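Local coordinates for protein putative modification methylase (Thermus thermophilus, PDB 2ZIG) that probably methylates cytosine in DNA at N4, using S-adenosyl-L-methionine as the methyl donor, at residues H22-G27 against L286-G291; T249-A254 against K274-R279; A71-L76 against A117-R122. All coordinates share one frame; numbering follows the deposited sequence.

Interaction 1: H22-G27 against L286-G291; sequences HRLHVG and LEVLDG
Four backbone hydrogen bonds join His22-Val26 to Leu286-Leu289. Glu287 N gives to His22 O, and Glu287 O takes from Leu24 N at 2.8 Å. Leu24 O then takes from Leu289 N, also at 2.8 Å, and Leu289 O from Val26 N. This alternation marks a parallel strand pair. Here the last strand, 286-289, adds to the first, 22-26, as the edge of the Rossmann-like sheet. Val288 CA adds a CA-H...O contact to Leu24 O at 3.3 Å.

On one face of the sheet Arg23 pairs with Glu287. As modelled, Glu287 OE2 lies over one guanidinium face, 2.5 Å from Arg23 NH2, but it is too close to Arg23, so this geometry is doubtful. The Arg23 chain bends at chi3 (77°), bringing its head toward 286-289. CD1 of Leu289 lies near that head and 3.5 Å from His25 CE1. An alanine at Arg23 would remove the head, and would probably leave Glu287 without its charge mate and Leu289 with less cover.

On the other face Leu24 CB meets Leu286 CD2 at 3.7 Å, and Val26 CG2 meets Val288 CG1 at 3.5 Å. Backbone bonds thus set the pairing, with a probable ion pair on the Arg23 face and apolar packing against helix 267-280 on the other.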
loop_
_atom_site.group_PDB
_atom_site.type_symbol
_atom_site.label_atom_id
_atom_site.label_comp_id
_atom_site.label_asym_id
_atom_site.label_seq_id
_atom_site.Cartn_x
_atom_site.Cartn_y
_atom_site.Cartn_z
ATOM N N HIS B 22 29.046 -1.655 17.447
ATOM C CA HIS B 22 27.618 -1.708 17.218
ATOM C C HIS B 22 27.002 -1.242 18.518
ATOM O O HIS B 22 27.304 -1.792 19.578
ATOM C CB HIS B 22 27.210 -3.137 16.891
ATOM C CG HIS B 22 27.899 -3.685 15.682
ATOM N ND1 HIS B 22 28.807 -4.722 15.747
ATOM C CD2 HIS B 22 27.849 -3.307 14.383
ATOM C CE1 HIS B 22 29.286 -4.958 14.537
ATOM N NE2 HIS B 22 28.722 -4.112 13.693
ATOM N N ARG B 23 26.150 -0.226 18.441
ATOM C CA ARG B 23 25.544 0.332 19.645
ATOM C C ARG B 23 24.023 0.335 19.664
ATOM O O ARG B 23 23.371 0.471 18.632
ATOM C CB ARG B 23 26.043 1.767 19.835
ATOM C CG ARG B 23 27.504 1.956 19.456
ATOM C CD ARG B 23 27.885 3.424 19.425
ATOM N NE ARG B 23 28.092 3.983 20.759
ATOM C CZ ARG B 23 29.140 3.712 21.532
ATOM N NH1 ARG B 23 29.245 4.269 22.733
ATOM N NH2 ARG B 23 30.090 2.890 21.106
ATOM N N LEU B 24 23.468 0.183 20.859
ATOM C CA LEU B 24 22.030 0.204 21.044
ATOM C C LEU B 24 21.785 1.178 22.198
ATOM O O LEU B 24 22.244 0.950 23.321
ATOM C CB LEU B 24 21.513 -1.187 21.419
ATOM C CG LEU B 24 20.023 -1.510 21.236
ATOM C CD1 LEU B 24 19.641 -2.628 22.187
ATOM C CD2 LEU B 24 19.164 -0.309 21.507
ATOM N N HIS B 25 21.088 2.273 21.917
ATOM C CA HIS B 25 20.791 3.260 22.951
ATOM C C HIS B 25 19.447 2.949 23.575
ATOM O O HIS B 25 18.499 2.560 22.884
ATOM C CB HIS B 25 20.746 4.665 22.364
ATOM C CG HIS B 25 22.059 5.146 21.840
ATOM N ND1 HIS B 25 22.862 6.020 22.540
ATOM C CD2 HIS B 25 22.706 4.883 20.681
ATOM C CE1 HIS B 25 23.947 6.278 21.831
ATOM N NE2 HIS B 25 23.877 5.600 20.699
ATOM N N VAL B 26 19.363 3.119 24.886
ATOM C CA VAL B 26 18.113 2.864 25.583
ATOM C C VAL B 26 17.493 4.198 25.924
ATOM O O VAL B 26 18.076 4.982 26.663
ATOM C CB VAL B 26 18.336 2.069 26.876
ATOM C CG1 VAL B 26 17.013 1.882 27.601
ATOM C CG2 VAL B 26 18.958 0.726 26.551
ATOM N N GLY B 27 16.314 4.457 25.370
ATOM C CA GLY B 27 15.640 5.713 25.636
ATOM C C GLY B 27 14.510 6.014 24.671
ATOM O O GLY B 27 13.918 5.114 24.071
ATOM N N LEU B 286 27.165 -6.269 21.202
ATOM C CA LEU B 286 26.352 -5.077 21.082
ATOM C C LEU B 286 26.498 -4.251 22.344
ATOM O O LEU B 286 26.191 -4.723 23.437
ATOM C CB LEU B 286 24.881 -5.440 20.884
ATOM C CG LEU B 286 23.956 -4.223 20.826
ATOM C CD1 LEU B 286 24.206 -3.452 19.535
ATOM C CD2 LEU B 286 22.509 -4.673 20.912
ATOM N N GLU B 287 26.972 -3.020 22.198
ATOM C CA GLU B 287 27.131 -2.151 23.349
ATOM C C GLU B 287 25.813 -1.437 23.632
ATOM O O GLU B 287 25.294 -0.714 22.782
ATOM C CB GLU B 287 28.225 -1.117 23.094
ATOM C CG GLU B 287 28.605 -0.357 24.349
ATOM C CD GLU B 287 29.494 0.833 24.075
ATOM O OE1 GLU B 287 30.038 1.395 25.049
ATOM O OE2 GLU B 287 29.645 1.213 22.895
ATOM N N VAL B 288 25.272 -1.649 24.826
ATOM C CA VAL B 288 24.015 -1.021 25.222
ATOM C C VAL B 288 24.283 0.197 26.095
ATOM O O VAL B 288 24.890 0.083 27.161
ATOM C CB VAL B 288 23.132 -1.998 26.009
ATOM C CG1 VAL B 288 21.842 -1.306 26.443
ATOM C CG2 VAL B 288 22.837 -3.225 25.159
ATOM N N LEU B 289 23.829 1.361 25.642
ATOM C CA LEU B 289 24.030 2.598 26.384
ATOM C C LEU B 289 22.735 3.096 27.002
ATOM O O LEU B 289 21.875 3.622 26.297
ATOM C CB LEU B 289 24.578 3.679 25.459
ATOM C CG LEU B 289 25.822 3.329 24.650
ATOM C CD1 LEU B 289 26.218 4.526 23.813
ATOM C CD2 LEU B 289 26.956 2.928 25.581
ATOM N N ASP B 290 22.600 2.930 28.317
ATOM C CA ASP B 290 21.404 3.378 29.033
ATOM C C ASP B 290 21.414 4.897 29.132
ATOM O O ASP B 290 21.409 5.457 30.226
ATOM C CB ASP B 290 21.346 2.778 30.447
ATOM C CG ASP B 290 20.998 1.293 30.449
ATOM O OD1 ASP B 290 19.886 0.924 30.002
ATOM O OD2 ASP B 290 21.840 0.489 30.907
ATOM N N GLY B 291 21.434 5.558 27.979
ATOM C CA GLY B 291 21.439 7.007 27.952
ATOM C C GLY B 291 22.555 7.610 28.784
ATOM O O GLY B 291 23.733 7.327 28.556
#

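Interaction 2: T249-A254 against K274-R279; sequences TLIAAA and KERFAR
Ile251 and Phe277 run alongside one another, pointing opposite ways. CG1 of Ile251 lies 3.8 Å from Phe277 CD1, at an oblique angle to the ring. Phe277 holds CG anti to its own backbone N (chi1 -173°), which carries the ring across toward Leu250 and Ala254. The methyl of Ala254 packs obliquely against the end of the ring, with CB 3.5 Å from Phe277 CZ. Leu250 O sits at the ring edge, near its plane, and is 3.7 Å from Phe277 CE1.

Ile251 also meets Arg276, and the two side chains lie roughly perpendicular. The Arg276 chain is extended from CG to NE. The terminal methyl of Ile251 lies over one face of the guanidinium, with CD1 3.5 Å from Arg276 NE. Ile251 thus meets the ring through CG1 and the arginine through CD1. Arg276 NH2 goes on to bond OG1 of Thr248, an S-adenosyl-L-methionine-binding residue, though no ligand is bound to this chain.

The local helix axes run 9.7 Å apart at 26°. Helix 248-255 belongs to the beta-alpha-beta crossover from strand 238-241 to strand 259-264. Helix 267-280 follows that strand, so two successive helices of the Rossmann-like domain meet here. Leu222 of helix 222-232 also packs on Ile251, while Phe277 reaches His22 on strand 22-26 and Leu286 on the edge strand 286-289.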
loop_
_atom_site.group_PDB
_atom_site.type_symbol
_atom_site.label_atom_id
_atom_site.label_comp_id
_atom_site.label_asym_id
_atom_site.label_seq_id
_atom_site.Cartn_x
_atom_site.Cartn_y
_atom_site.Cartn_z
ATOM N N THR B 249 17.266 -5.962 13.315
ATOM C CA THR B 249 17.969 -5.145 12.339
ATOM C C THR B 249 19.443 -4.942 12.663
ATOM O O THR B 249 20.280 -4.934 11.767
ATOM C CB THR B 249 17.297 -3.781 12.187
ATOM O OG1 THR B 249 15.910 -3.970 11.864
ATOM C CG2 THR B 249 17.977 -2.977 11.081
ATOM N N LEU B 250 19.757 -4.756 13.939
ATOM C CA LEU B 250 21.143 -4.570 14.364
ATOM C C LEU B 250 21.911 -5.841 14.014
ATOM O O LEU B 250 23.021 -5.791 13.510
ATOM C CB LEU B 250 21.199 -4.336 15.881
ATOM C CG LEU B 250 20.930 -2.949 16.492
ATOM C CD1 LEU B 250 20.169 -2.050 15.549
ATOM C CD2 LEU B 250 20.176 -3.134 17.799
ATOM N N ILE B 251 21.300 -6.987 14.288
ATOM C CA ILE B 251 21.912 -8.281 14.005
ATOM C C ILE B 251 22.143 -8.478 12.508
ATOM O O ILE B 251 23.227 -8.881 12.097
ATOM C CB ILE B 251 21.027 -9.410 14.555
ATOM C CG1 ILE B 251 21.015 -9.329 16.083
ATOM C CG2 ILE B 251 21.518 -10.761 14.079
ATOM C CD1 ILE B 251 20.076 -10.325 16.739
ATOM N N ALA B 252 21.122 -8.187 11.702
ATOM C CA ALA B 252 21.214 -8.317 10.251
ATOM C C ALA B 252 22.335 -7.421 9.738
ATOM O O ALA B 252 23.111 -7.814 8.881
ATOM C CB ALA B 252 19.896 -7.922 9.596
ATOM N N ALA B 253 22.415 -6.213 10.272
ATOM C CA ALA B 253 23.448 -5.267 9.860
ATOM C C ALA B 253 24.856 -5.784 10.175
ATOM O O ALA B 253 25.722 -5.843 9.302
ATOM C CB ALA B 253 23.220 -3.930 10.549
ATOM N N ALA B 254 25.078 -6.174 11.423
ATOM C CA ALA B 254 26.385 -6.666 11.836
ATOM C C ALA B 254 26.817 -7.945 11.120
ATOM O O ALA B 254 27.995 -8.118 10.808
ATOM C CB ALA B 254 26.403 -6.878 13.334
ATOM N N LYS B 274 21.019 -7.440 23.349
ATOM C CA LYS B 274 22.445 -7.670 23.565
ATOM C C LYS B 274 22.780 -9.151 23.615
ATOM O O LYS B 274 23.781 -9.577 23.043
ATOM C CB LYS B 274 22.916 -7.015 24.867
ATOM C CG LYS B 274 24.246 -7.567 25.361
ATOM C CD LYS B 274 24.774 -6.838 26.598
ATOM C CE LYS B 274 25.232 -5.426 26.260
ATOM N NZ LYS B 274 26.095 -4.842 27.330
ATOM N N GLU B 275 21.953 -9.926 24.317
ATOM C CA GLU B 275 22.162 -11.370 24.445
ATOM C C GLU B 275 21.929 -12.082 23.111
ATOM O O GLU B 275 22.669 -12.991 22.735
ATOM C CB GLU B 275 21.225 -11.943 25.523
ATOM C CG GLU B 275 21.536 -11.451 26.957
ATOM C CD GLU B 275 20.457 -11.809 27.978
ATOM O OE1 GLU B 275 20.588 -11.397 29.147
ATOM O OE2 GLU B 275 19.476 -12.494 27.624
ATOM N N ARG B 276 20.895 -11.656 22.395
ATOM C CA ARG B 276 20.564 -12.248 21.108
ATOM C C ARG B 276 21.682 -11.929 20.117
ATOM O O ARG B 276 22.166 -12.808 19.402
ATOM C CB ARG B 276 19.228 -11.687 20.596
ATOM C CG ARG B 276 18.723 -12.366 19.340
ATOM C CD ARG B 276 17.512 -11.655 18.731
ATOM N NE ARG B 276 17.225 -12.176 17.396
ATOM C CZ ARG B 276 16.289 -11.701 16.582
ATOM N NH1 ARG B 276 16.114 -12.252 15.388
ATOM N NH2 ARG B 276 15.529 -10.680 16.953
ATOM N N PHE B 277 22.090 -10.665 20.094
ATOM C CA PHE B 277 23.138 -10.190 19.203
ATOM C C PHE B 277 24.392 -11.039 19.353
ATOM O O PHE B 277 24.941 -11.532 18.366
ATOM C CB PHE B 277 23.465 -8.735 19.535
ATOM C CG PHE B 277 24.419 -8.078 18.571
ATOM C CD1 PHE B 277 23.941 -7.290 17.528
ATOM C CD2 PHE B 277 25.794 -8.198 18.743
ATOM C CE1 PHE B 277 24.816 -6.621 16.674
ATOM C CE2 PHE B 277 26.684 -7.536 17.896
ATOM C CZ PHE B 277 26.193 -6.742 16.856
ATOM N N ALA B 278 24.840 -11.208 20.594
ATOM C CA ALA B 278 26.037 -11.990 20.877
ATOM C C ALA B 278 25.826 -13.457 20.531
ATOM O O ALA B 278 26.775 -14.231 20.457
ATOM C CB ALA B 278 26.423 -11.845 22.356
ATOM N N ARG B 279 24.574 -13.831 20.314
ATOM C CA ARG B 279 24.229 -15.204 19.986
ATOM C C ARG B 279 24.242 -15.384 18.467
ATOM O O ARG B 279 24.654 -16.424 17.954
ATOM C CB ARG B 279 22.833 -15.498 20.543
ATOM C CG ARG B 279 22.532 -16.943 20.887
ATOM C CD ARG B 279 21.101 -17.051 21.421
ATOM N NE ARG B 279 20.892 -16.192 22.586
ATOM C CZ ARG B 279 19.781 -15.500 22.829
ATOM N NH1 ARG B 279 19.697 -14.751 23.920
ATOM N NH2 ARG B 279 18.760 -15.544 21.982
#

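Interaction 3: A71-L76 against A117-R122; sequences AFLDEL and ADIQVR
Leu73 enters the contact with its CB, which lies 3.4 Å above the centre of the Arg122 guanidinium. The flat group rests face-on against the side of the leucine. CG turns away from the carbonyl carbon (chi1 -73°), and the branch beyond it reaches over helix 115-125. CD1 touches Arg122 NE at 3.4 Å and Asp118 CB at 3.7 Å. CD2 also lies near Asp118 CB and meets Ile119 CD1 at 3.9 Å. Leu73 therefore touches Asp118 and Ile119 in one turn and Arg122 in the next.

The two helices belong to a Rossmann-like methyltransferase domain. Helix 66-86 is the crossover from strand 41-46 to its parallel neighbour 91-97. Helix 115-125 leads on to strand 129-137, with the antiparallel strand 167-174 set between 91-97 and 129-137. The local helix axes cross at 47°.

Beside the leucine, Asp74 OD2 takes a hydrogen bond from Arg122 NH1 at 2.8 Å. It is part of a salt bridge. The bond is bent, 146° at the hydrogen, and OD2 lies somewhat out of the guanidinium plane. Asp77 adds a second salt bridge to NH1. Further along, Leu76 CD1 presses on Ile119 CD1 at 3.3 Å, tighter than usual van der Waals contact. Asp118 sends OD2 to Tyr69 OH, and its OD1 forms a salt bridge with Arg124 of the second subunit.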
loop_
_atom_site.group_PDB
_atom_site.type_symbol
_atom_site.label_atom_id
_atom_site.label_comp_id
_atom_site.label_asym_id
_atom_site.label_seq_id
_atom_site.Cartn_x
_atom_site.Cartn_y
_atom_site.Cartn_z
ATOM N N ALA B 71 -2.723 10.460 17.100
ATOM C CA ALA B 71 -1.662 10.794 18.042
ATOM C C ALA B 71 -0.464 9.858 17.833
ATOM O O ALA B 71 0.689 10.278 17.924
ATOM C CB ALA B 71 -2.181 10.684 19.467
ATOM N N PHE B 72 -0.746 8.589 17.558
ATOM C CA PHE B 72 0.306 7.610 17.318
ATOM C C PHE B 72 1.065 8.023 16.060
ATOM O O PHE B 72 2.290 8.088 16.054
ATOM C CB PHE B 72 -0.305 6.215 17.137
ATOM C CG PHE B 72 0.709 5.140 16.862
ATOM C CD1 PHE B 72 1.761 4.910 17.746
ATOM C CD2 PHE B 72 0.615 4.358 15.716
ATOM C CE1 PHE B 72 2.710 3.916 17.488
ATOM C CE2 PHE B 72 1.561 3.359 15.448
ATOM C CZ PHE B 72 2.608 3.138 16.335
ATOM N N LEU B 73 0.328 8.311 14.994
ATOM C CA LEU B 73 0.943 8.736 13.742
ATOM C C LEU B 73 1.844 9.944 13.968
ATOM O O LEU B 73 2.959 10.011 13.447
ATOM C CB LEU B 73 -0.135 9.084 12.718
ATOM C CG LEU B 73 -0.877 7.886 12.129
ATOM C CD1 LEU B 73 -1.996 8.364 11.225
ATOM C CD2 LEU B 73 0.115 7.023 11.355
ATOM N N ASP B 74 1.353 10.895 14.759
ATOM C CA ASP B 74 2.101 12.107 15.067
ATOM C C ASP B 74 3.387 11.776 15.810
ATOM O O ASP B 74 4.407 12.438 15.624
ATOM C CB ASP B 74 1.230 13.061 15.895
ATOM C CG ASP B 74 0.167 13.757 15.055
ATOM O OD1 ASP B 74 -0.820 14.259 15.635
ATOM O OD2 ASP B 74 0.322 13.813 13.812
ATOM N N GLU B 75 3.344 10.747 16.651
ATOM C CA GLU B 75 4.535 10.346 17.391
ATOM C C GLU B 75 5.573 9.835 16.399
ATOM O O GLU B 75 6.747 10.217 16.453
ATOM C CB GLU B 75 4.199 9.243 18.393
ATOM C CG GLU B 75 3.259 9.671 19.502
ATOM C CD GLU B 75 2.885 8.517 20.419
ATOM O OE1 GLU B 75 3.808 7.829 20.913
ATOM O OE2 GLU B 75 1.673 8.300 20.651
ATOM N N LEU B 76 5.130 8.972 15.488
ATOM C CA LEU B 76 6.013 8.414 14.478
ATOM C C LEU B 76 6.636 9.522 13.638
ATOM O O LEU B 76 7.820 9.469 13.312
ATOM C CB LEU B 76 5.242 7.464 13.553
ATOM C CG LEU B 76 4.502 6.267 14.155
ATOM C CD1 LEU B 76 3.875 5.471 13.018
ATOM C CD2 LEU B 76 5.453 5.382 14.951
ATOM N N ALA B 117 -0.448 3.261 4.576
ATOM C CA ALA B 117 -0.828 4.383 3.730
ATOM C C ALA B 117 -0.679 5.710 4.469
ATOM O O ALA B 117 -0.242 6.701 3.888
ATOM C CB ALA B 117 -2.262 4.208 3.240
ATOM N N ASP B 118 -1.053 5.729 5.744
ATOM C CA ASP B 118 -0.933 6.938 6.546
ATOM C C ASP B 118 0.538 7.292 6.683
ATOM O O ASP B 118 0.907 8.467 6.648
ATOM C CB ASP B 118 -1.560 6.733 7.933
ATOM C CG ASP B 118 -3.064 6.968 7.930
ATOM O OD1 ASP B 118 -3.472 8.087 7.557
ATOM O OD2 ASP B 118 -3.832 6.049 8.286
ATOM N N ILE B 119 1.378 6.267 6.816
ATOM C CA ILE B 119 2.813 6.470 6.953
ATOM C C ILE B 119 3.381 7.043 5.658
ATOM O O ILE B 119 4.107 8.040 5.683
ATOM C CB ILE B 119 3.545 5.144 7.290
ATOM C CG1 ILE B 119 3.037 4.578 8.624
ATOM C CG2 ILE B 119 5.056 5.370 7.347
ATOM C CD1 ILE B 119 3.304 5.446 9.797
ATOM N N GLN B 120 3.047 6.423 4.527
ATOM C CA GLN B 120 3.539 6.899 3.229
ATOM C C GLN B 120 3.198 8.360 2.995
ATOM O O GLN B 120 4.053 9.151 2.608
ATOM C CB GLN B 120 2.955 6.079 2.068
ATOM C CG GLN B 120 3.693 4.798 1.767
ATOM C CD GLN B 120 3.175 4.110 0.520
ATOM O OE1 GLN B 120 3.833 4.101 -0.519
ATOM N NE2 GLN B 120 1.992 3.537 0.614
ATOM N N VAL B 121 1.939 8.710 3.222
ATOM C CA VAL B 121 1.479 10.075 3.019
ATOM C C VAL B 121 2.236 11.065 3.908
ATOM O O VAL B 121 2.832 12.023 3.421
ATOM C CB VAL B 121 -0.038 10.160 3.290
ATOM C CG1 VAL B 121 -0.509 11.609 3.266
ATOM C CG2 VAL B 121 -0.781 9.344 2.236
ATOM N N ARG B 122 2.233 10.819 5.210
ATOM C CA ARG B 122 2.912 11.707 6.139
ATOM C C ARG B 122 4.406 11.867 5.857
ATOM O O ARG B 122 4.977 12.920 6.137
ATOM C CB ARG B 122 2.678 11.223 7.568
ATOM C CG ARG B 122 1.246 11.420 8.032
ATOM C CD ARG B 122 0.966 10.646 9.299
ATOM N NE ARG B 122 -0.322 10.999 9.896
ATOM C CZ ARG B 122 -0.489 11.958 10.803
ATOM N NH1 ARG B 122 0.550 12.666 11.226
ATOM N NH2 ARG B 122 -1.696 12.204 11.295
#

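In the fold
Interactions 1 and 2 are neighbours, with centres about 12 Å apart. Phe277 and Lys274 join them: Phe277 CZ lies 3.5 Å from His22 ND1, and Lys274 CE lies 3.4 Å from Val288 CG2. Interaction 3 is on the far side of the chain's centre from interaction 2, about 28 Å between centres, and touches neither of the others. The S-adenosyl-L-methionine site, empty in this chain, lies close to interactions 1 and 2 and farther from interaction 3. The Leu24 side chain comes within about 4 Å of that of Glu264. The Arg276 side chain comes within about 3 Å of those of Thr246 and Thr248. The Leu76 side chain stays about 8 Å from that of Ala29.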